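Long-range contact in endo-b-1,4-glucanase (Nasutitermes takasagoensis, PDB 1KS8), which probably cuts internal beta-1,4-glucosidic linkages of cellulose and related beta-glucans, as a family 9 glycosyl hydrolase: residues P355-P367 and W374-L387. Numbering follows the deposited sequence.
Sequences PTRPHHRSSSCPP and WNTFNSPDPNYHVL. With SO4 (sulfate ion), chain B.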
loop_
_atom_site.group_PDB
_atom_site.type_symbol
_atom_site.label_atom_id
_atom_site.label_comp_id
_atom_site.label_asym_id
_atom_site.label_seq_id
_atom_site.Cartn_x
_atom_site.Cartn_y
_atom_site.Cartn_z
ATOM N N PRO A 355 -3.070 8.510 -18.382
ATOM C CA PRO A 355 -3.532 7.220 -18.895
ATOM C C PRO A 355 -5.053 7.237 -18.773
ATOM O O PRO A 355 -5.581 7.716 -17.766
ATOM C CB PRO A 355 -2.912 6.220 -17.920
ATOM C CG PRO A 355 -1.681 6.925 -17.430
ATOM C CD PRO A 355 -2.183 8.331 -17.221
ATOM N N THR A 356 -5.755 6.736 -19.782
ATOM C CA THR A 356 -7.211 6.702 -19.714
ATOM C C THR A 356 -7.733 5.274 -19.793
ATOM O O THR A 356 -8.937 5.039 -19.691
ATOM C CB THR A 356 -7.862 7.520 -20.851
ATOM O OG1 THR A 356 -7.579 6.906 -22.114
ATOM C CG2 THR A 356 -7.331 8.943 -20.846
ATOM N N ARG A 357 -6.823 4.319 -19.959
ATOM C CA ARG A 357 -7.211 2.918 -20.057
ATOM C C ARG A 357 -6.504 2.033 -19.028
ATOM O O ARG A 357 -5.891 1.019 -19.377
ATOM C CB ARG A 357 -6.931 2.403 -21.473
ATOM C CG ARG A 357 -7.633 3.207 -22.561
ATOM C CD ARG A 357 -7.247 2.722 -23.949
ATOM N NE ARG A 357 -7.975 3.418 -25.011
ATOM C CZ ARG A 357 -7.779 4.686 -25.357
ATOM N NH1 ARG A 357 -6.871 5.421 -24.728
ATOM N NH2 ARG A 357 -8.494 5.222 -26.336
ATOM N N PRO A 358 -6.574 2.404 -17.740
ATOM C CA PRO A 358 -5.905 1.558 -16.748
ATOM C C PRO A 358 -6.479 0.142 -16.768
ATOM O O PRO A 358 -7.659 -0.055 -17.065
ATOM C CB PRO A 358 -6.173 2.287 -15.427
ATOM C CG PRO A 358 -7.468 3.002 -15.680
ATOM C CD PRO A 358 -7.285 3.518 -17.089
ATOM N N HIS A 359 -5.627 -0.834 -16.472
ATOM C CA HIS A 359 -6.014 -2.246 -16.429
ATOM C C HIS A 359 -6.840 -2.378 -15.153
ATOM O O HIS A 359 -6.362 -2.863 -14.125
ATOM C CB HIS A 359 -4.751 -3.100 -16.343
ATOM C CG HIS A 359 -4.998 -4.566 -16.482
ATOM N ND1 HIS A 359 -5.231 -5.169 -17.699
ATOM C CD2 HIS A 359 -5.051 -5.551 -15.555
ATOM C CE1 HIS A 359 -5.417 -6.465 -17.515
ATOM N NE2 HIS A 359 -5.313 -6.721 -16.224
ATOM N N HIS A 360 -8.100 -1.978 -15.244
ATOM C CA HIS A 360 -8.959 -1.921 -14.072
ATOM C C HIS A 360 -10.412 -2.171 -14.458
ATOM O O HIS A 360 -11.002 -1.424 -15.241
ATOM C CB HIS A 360 -8.753 -0.524 -13.485
ATOM C CG HIS A 360 -9.383 -0.305 -12.151
ATOM N ND1 HIS A 360 -10.649 0.220 -12.006
ATOM C CD2 HIS A 360 -8.895 -0.467 -10.899
ATOM C CE1 HIS A 360 -10.911 0.377 -10.721
ATOM N NE2 HIS A 360 -9.863 -0.031 -10.027
ATOM N N ARG A 361 -10.987 -3.222 -13.887
ATOM C CA ARG A 361 -12.353 -3.613 -14.196
ATOM C C ARG A 361 -13.472 -2.638 -13.861
ATOM O O ARG A 361 -14.213 -2.218 -14.749
ATOM C CB ARG A 361 -12.651 -4.961 -13.545
ATOM C CG ARG A 361 -11.858 -6.105 -14.149
ATOM C CD ARG A 361 -11.974 -7.362 -13.307
ATOM N NE ARG A 361 -11.267 -8.497 -13.900
ATOM C CZ ARG A 361 -9.944 -8.635 -13.934
ATOM N NH1 ARG A 361 -9.156 -7.707 -13.408
ATOM N NH2 ARG A 361 -9.409 -9.719 -14.485
ATOM N N SER A 362 -13.605 -2.265 -12.593
ATOM C CA SER A 362 -14.713 -1.394 -12.223
ATOM C C SER A 362 -14.772 -0.066 -12.963
ATOM O O SER A 362 -15.856 0.378 -13.341
ATOM C CB SER A 362 -14.753 -1.168 -10.704
ATOM O OG SER A 362 -13.656 -0.409 -10.243
ATOM N N SER A 363 -13.629 0.568 -13.194
ATOM C CA SER A 363 -13.644 1.843 -13.904
ATOM C C SER A 363 -13.922 1.690 -15.400
ATOM O O SER A 363 -14.363 2.631 -16.051
ATOM C CB SER A 363 -12.322 2.599 -13.698
ATOM O OG SER A 363 -11.220 1.898 -14.243
ATOM N N SER A 364 -13.670 0.507 -15.949
ATOM C CA SER A 364 -13.901 0.285 -17.376
ATOM C C SER A 364 -15.380 0.118 -17.708
ATOM O O SER A 364 -15.803 0.318 -18.847
ATOM C CB SER A 364 -13.162 -0.971 -17.843
ATOM O OG SER A 364 -13.851 -2.150 -17.438
ATOM N N CYS A 365 -16.165 -0.237 -16.704
ATOM C CA CYS A 365 -17.579 -0.502 -16.904
ATOM C C CYS A 365 -18.545 0.659 -17.011
ATOM O O CYS A 365 -18.433 1.648 -16.296
ATOM C CB CYS A 365 -18.082 -1.402 -15.787
ATOM S SG CYS A 365 -17.350 -3.058 -15.731
ATOM N N PRO A 366 -19.522 0.541 -17.922
ATOM C CA PRO A 366 -20.518 1.601 -18.077
ATOM C C PRO A 366 -21.479 1.346 -16.916
ATOM O O PRO A 366 -21.373 0.321 -16.238
ATOM C CB PRO A 366 -21.142 1.282 -19.431
ATOM C CG PRO A 366 -21.098 -0.221 -19.460
ATOM C CD PRO A 366 -19.699 -0.506 -18.945
ATOM N N PRO A 367 -22.417 2.263 -16.656
ATOM C CA PRO A 367 -23.319 1.981 -15.538
ATOM C C PRO A 367 -24.344 0.910 -15.886
ATOM O O PRO A 367 -24.681 0.715 -17.058
ATOM C CB PRO A 367 -23.963 3.336 -15.268
ATOM C CG PRO A 367 -24.019 3.948 -16.635
ATOM C CD PRO A 367 -22.673 3.596 -17.227
ATOM N N TRP A 374 -16.101 -9.103 -20.997
ATOM C CA TRP A 374 -14.813 -9.031 -21.671
ATOM C C TRP A 374 -14.833 -8.183 -22.935
ATOM O O TRP A 374 -13.782 -7.763 -23.414
ATOM C CB TRP A 374 -14.278 -10.433 -21.959
ATOM C CG TRP A 374 -13.731 -11.083 -20.722
ATOM C CD1 TRP A 374 -14.366 -11.978 -19.910
ATOM C CD2 TRP A 374 -12.458 -10.825 -20.117
ATOM N NE1 TRP A 374 -13.567 -12.292 -18.835
ATOM C CE2 TRP A 374 -12.391 -11.598 -18.938
ATOM C CE3 TRP A 374 -11.369 -10.011 -20.455
ATOM C CZ2 TRP A 374 -11.274 -11.582 -18.092
ATOM C CZ3 TRP A 374 -10.258 -9.995 -19.614
ATOM C CH2 TRP A 374 -10.221 -10.777 -18.446
ATOM N N ASN A 375 -16.017 -7.927 -23.485
ATOM C CA ASN A 375 -16.090 -7.076 -24.663
ATOM C C ASN A 375 -15.760 -5.649 -24.222
ATOM O O ASN A 375 -15.238 -4.853 -24.996
ATOM C CB ASN A 375 -17.482 -7.134 -25.296
ATOM C CG ASN A 375 -17.773 -8.479 -25.932
ATOM O OD1 ASN A 375 -18.592 -9.254 -25.437
ATOM N ND2 ASN A 375 -17.091 -8.767 -27.030
ATOM N N THR A 376 -16.059 -5.336 -22.963
ATOM C CA THR A 376 -15.767 -4.016 -22.410
ATOM C C THR A 376 -14.248 -3.887 -22.291
ATOM O O THR A 376 -13.671 -2.855 -22.628
ATOM C CB THR A 376 -16.415 -3.840 -21.017
ATOM O OG1 THR A 376 -17.811 -4.149 -21.102
ATOM C CG2 THR A 376 -16.256 -2.400 -20.529
ATOM N N PHE A 377 -13.607 -4.945 -21.805
ATOM C CA PHE A 377 -12.154 -4.974 -21.678
ATOM C C PHE A 377 -11.530 -4.757 -23.058
ATOM O O PHE A 377 -10.532 -4.049 -23.206
ATOM C CB PHE A 377 -11.708 -6.338 -21.142
ATOM C CG PHE A 377 -10.233 -6.596 -21.281
ATOM C CD1 PHE A 377 -9.323 -6.019 -20.401
ATOM C CD2 PHE A 377 -9.751 -7.416 -22.300
ATOM C CE1 PHE A 377 -7.954 -6.255 -20.530
ATOM C CE2 PHE A 377 -8.386 -7.658 -22.438
ATOM C CZ PHE A 377 -7.485 -7.077 -21.550
ATOM N N ASN A 378 -12.149 -5.373 -24.059
ATOM C CA ASN A 378 -11.683 -5.332 -25.442
ATOM C C ASN A 378 -12.000 -4.026 -26.179
ATOM O O ASN A 378 -11.585 -3.844 -27.322
ATOM C CB ASN A 378 -12.292 -6.531 -26.185
ATOM C CG ASN A 378 -11.543 -6.891 -27.453
ATOM O OD1 ASN A 378 -10.313 -6.918 -27.478
ATOM N ND2 ASN A 378 -12.288 -7.195 -28.510
ATOM N N SER A 379 -12.721 -3.118 -25.526
ATOM C CA SER A 379 -13.086 -1.845 -26.145
ATOM C C SER A 379 -11.899 -0.928 -26.424
ATOM O O SER A 379 -11.009 -0.778 -25.592
ATOM C CB SER A 379 -14.088 -1.094 -25.264
ATOM O OG SER A 379 -14.372 0.186 -25.808
ATOM N N PRO A 380 -11.873 -0.305 -27.613
ATOM C CA PRO A 380 -10.786 0.604 -27.989
ATOM C C PRO A 380 -10.931 1.938 -27.257
ATOM O O PRO A 380 -9.979 2.708 -27.143
ATOM C CB PRO A 380 -10.978 0.768 -29.497
ATOM C CG PRO A 380 -11.688 -0.486 -29.902
ATOM C CD PRO A 380 -12.683 -0.655 -28.790
ATOM N N ASP A 381 -12.137 2.191 -26.760
ATOM C CA ASP A 381 -12.447 3.428 -26.053
ATOM C C ASP A 381 -11.795 3.500 -24.679
ATOM O O ASP A 381 -11.431 2.478 -24.095
ATOM C CB ASP A 381 -13.963 3.561 -25.875
ATOM C CG ASP A 381 -14.717 3.476 -27.186
ATOM O OD1 ASP A 381 -15.965 3.431 -27.144
ATOM O OD2 ASP A 381 -14.069 3.456 -28.252
ATOM N N PRO A 382 -11.625 4.720 -24.147
ATOM C CA PRO A 382 -11.019 4.881 -22.825
ATOM C C PRO A 382 -11.966 4.304 -21.773
ATOM O O PRO A 382 -13.161 4.137 -22.036
ATOM C CB PRO A 382 -10.865 6.396 -22.699
ATOM C CG PRO A 382 -11.979 6.928 -23.547
ATOM C CD PRO A 382 -11.920 6.030 -24.755
ATOM N N ASN A 383 -11.440 3.980 -20.596
ATOM C CA ASN A 383 -12.278 3.445 -19.529
ATOM C C ASN A 383 -13.432 4.412 -19.306
ATOM O O ASN A 383 -13.226 5.623 -19.215
ATOM C CB ASN A 383 -11.467 3.285 -18.240
ATOM C CG ASN A 383 -10.601 2.042 -18.247
ATOM O OD1 ASN A 383 -10.122 1.610 -19.293
ATOM N ND2 ASN A 383 -10.385 1.464 -17.068
ATOM N N TYR A 384 -14.641 3.870 -19.217
ATOM C CA TYR A 384 -15.837 4.683 -19.034
ATOM C C TYR A 384 -15.712 5.682 -17.887
ATOM O O TYR A 384 -16.048 6.857 -18.044
ATOM C CB TYR A 384 -17.053 3.776 -18.819
ATOM C CG TYR A 384 -18.369 4.518 -18.804
ATOM C CD1 TYR A 384 -18.808 5.169 -17.655
ATOM C CD2 TYR A 384 -19.167 4.582 -19.947
ATOM C CE1 TYR A 384 -20.013 5.865 -17.636
ATOM C CE2 TYR A 384 -20.377 5.280 -19.941
ATOM C CZ TYR A 384 -20.791 5.916 -18.778
ATOM O OH TYR A 384 -21.989 6.598 -18.749
ATOM N N HIS A 385 -15.234 5.216 -16.738
ATOM C CA HIS A 385 -15.054 6.079 -15.576
ATOM C C HIS A 385 -13.591 6.470 -15.440
ATOM O O HIS A 385 -12.699 5.642 -15.629
ATOM C CB HIS A 385 -15.453 5.362 -14.283
ATOM C CG HIS A 385 -16.843 4.809 -14.286
ATOM N ND1 HIS A 385 -17.965 5.611 -14.277
ATOM C CD2 HIS A 385 -17.291 3.532 -14.269
ATOM C CE1 HIS A 385 -19.044 4.849 -14.252
ATOM N NE2 HIS A 385 -18.663 3.584 -14.247
ATOM N N VAL A 386 -13.344 7.732 -15.112
ATOM C CA VAL A 386 -11.983 8.194 -14.901
ATOM C C VAL A 386 -11.587 7.702 -13.508
ATOM O O VAL A 386 -12.290 7.957 -12.528
ATOM C CB VAL A 386 -11.900 9.735 -14.960
ATOM C CG1 VAL A 386 -10.525 10.208 -14.509
ATOM C CG2 VAL A 386 -12.173 10.204 -16.381
ATOM N N LEU A 387 -10.469 6.989 -13.428
ATOM C CA LEU A 387 -10.001 6.446 -12.155
ATOM C C LEU A 387 -9.092 7.457 -11.469
ATOM O O LEU A 387 -7.890 7.239 -11.300
ATOM C CB LEU A 387 -9.261 5.130 -12.399
ATOM C CG LEU A 387 -8.877 4.308 -11.168
ATOM C CD1 LEU A 387 -10.123 3.943 -10.365
ATOM C CD2 LEU A 387 -8.155 3.047 -11.626
HETATM S S SO4 B . -5.662 -9.115 -13.487
HETATM O O1 SO4 B . -4.730 -8.773 -14.761
HETATM O O2 SO4 B . -6.631 -10.069 -13.982
HETATM O O3 SO4 B . -4.924 -9.587 -12.511
HETATM O O4 SO4 B . -6.323 -7.865 -13.211
HETATM O O HOH W 1 -10.672 6.858 -18.407
HETATM O O HOH W 2 -14.256 1.241 -20.680
HETATM O O HOH W 3 -20.035 1.111 -13.793
#
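Asn-383 plugs its amide into the bend of residues 355-367, joining two loops outside the helices of the family 9 (alpha/alpha)6 barrel. Its backbone N donates to Thr-356 O, and CB packs 3.4 Å from that same Thr-356 O. With CG anti to the carbonyl carbon (chi1 -79°), the amide enters the bend. There OD1 lies 3.3 Å from Arg-357 CA and accepts from Arg-405 NE. ND2 spends its donors on two acceptors: Ser-363 OG at 3.0 Å, in the amide plane, and Pro-358 O at 3.1 Å, tilted 26° out of it. Amide orientation is thus fixed from both ends.

Ser-363 OG also bonds His-360 ND1, which accepts from Ser-363 N and so N-caps the short, weakly bonded helix 361-364. Leu-387 CD2 sits over one face of that imidazole in a CH-pi contact, 3.6 Å from the ring centroid and only 9° off its normal, while His-360 NE2 is held by Gln-19 OE1. From within this turn, Ser-363 O accepts from His-385 N, and farther along Pro-366 CA and Pro-367 CD lie over one face of the Tyr-384 ring.

Arg-357, its chain extended, grips Pro-380 O side-on: NE, 3.0 Å from that oxygen, comes from above the carbonyl plane and NH2 from within it. NH1 forms a salt bridge to Asp-403, a predicted active-site residue. His-359, whose side chain lies about 4 Å from that of Glu-412, the other predicted active-site residue, shares a sulfate, probably from the crystallisation liquor, with Arg-361: Arg-361 NH1 and NH2 donate to O4 and O2, His-359 NE2 to O1 at 2.6 Å.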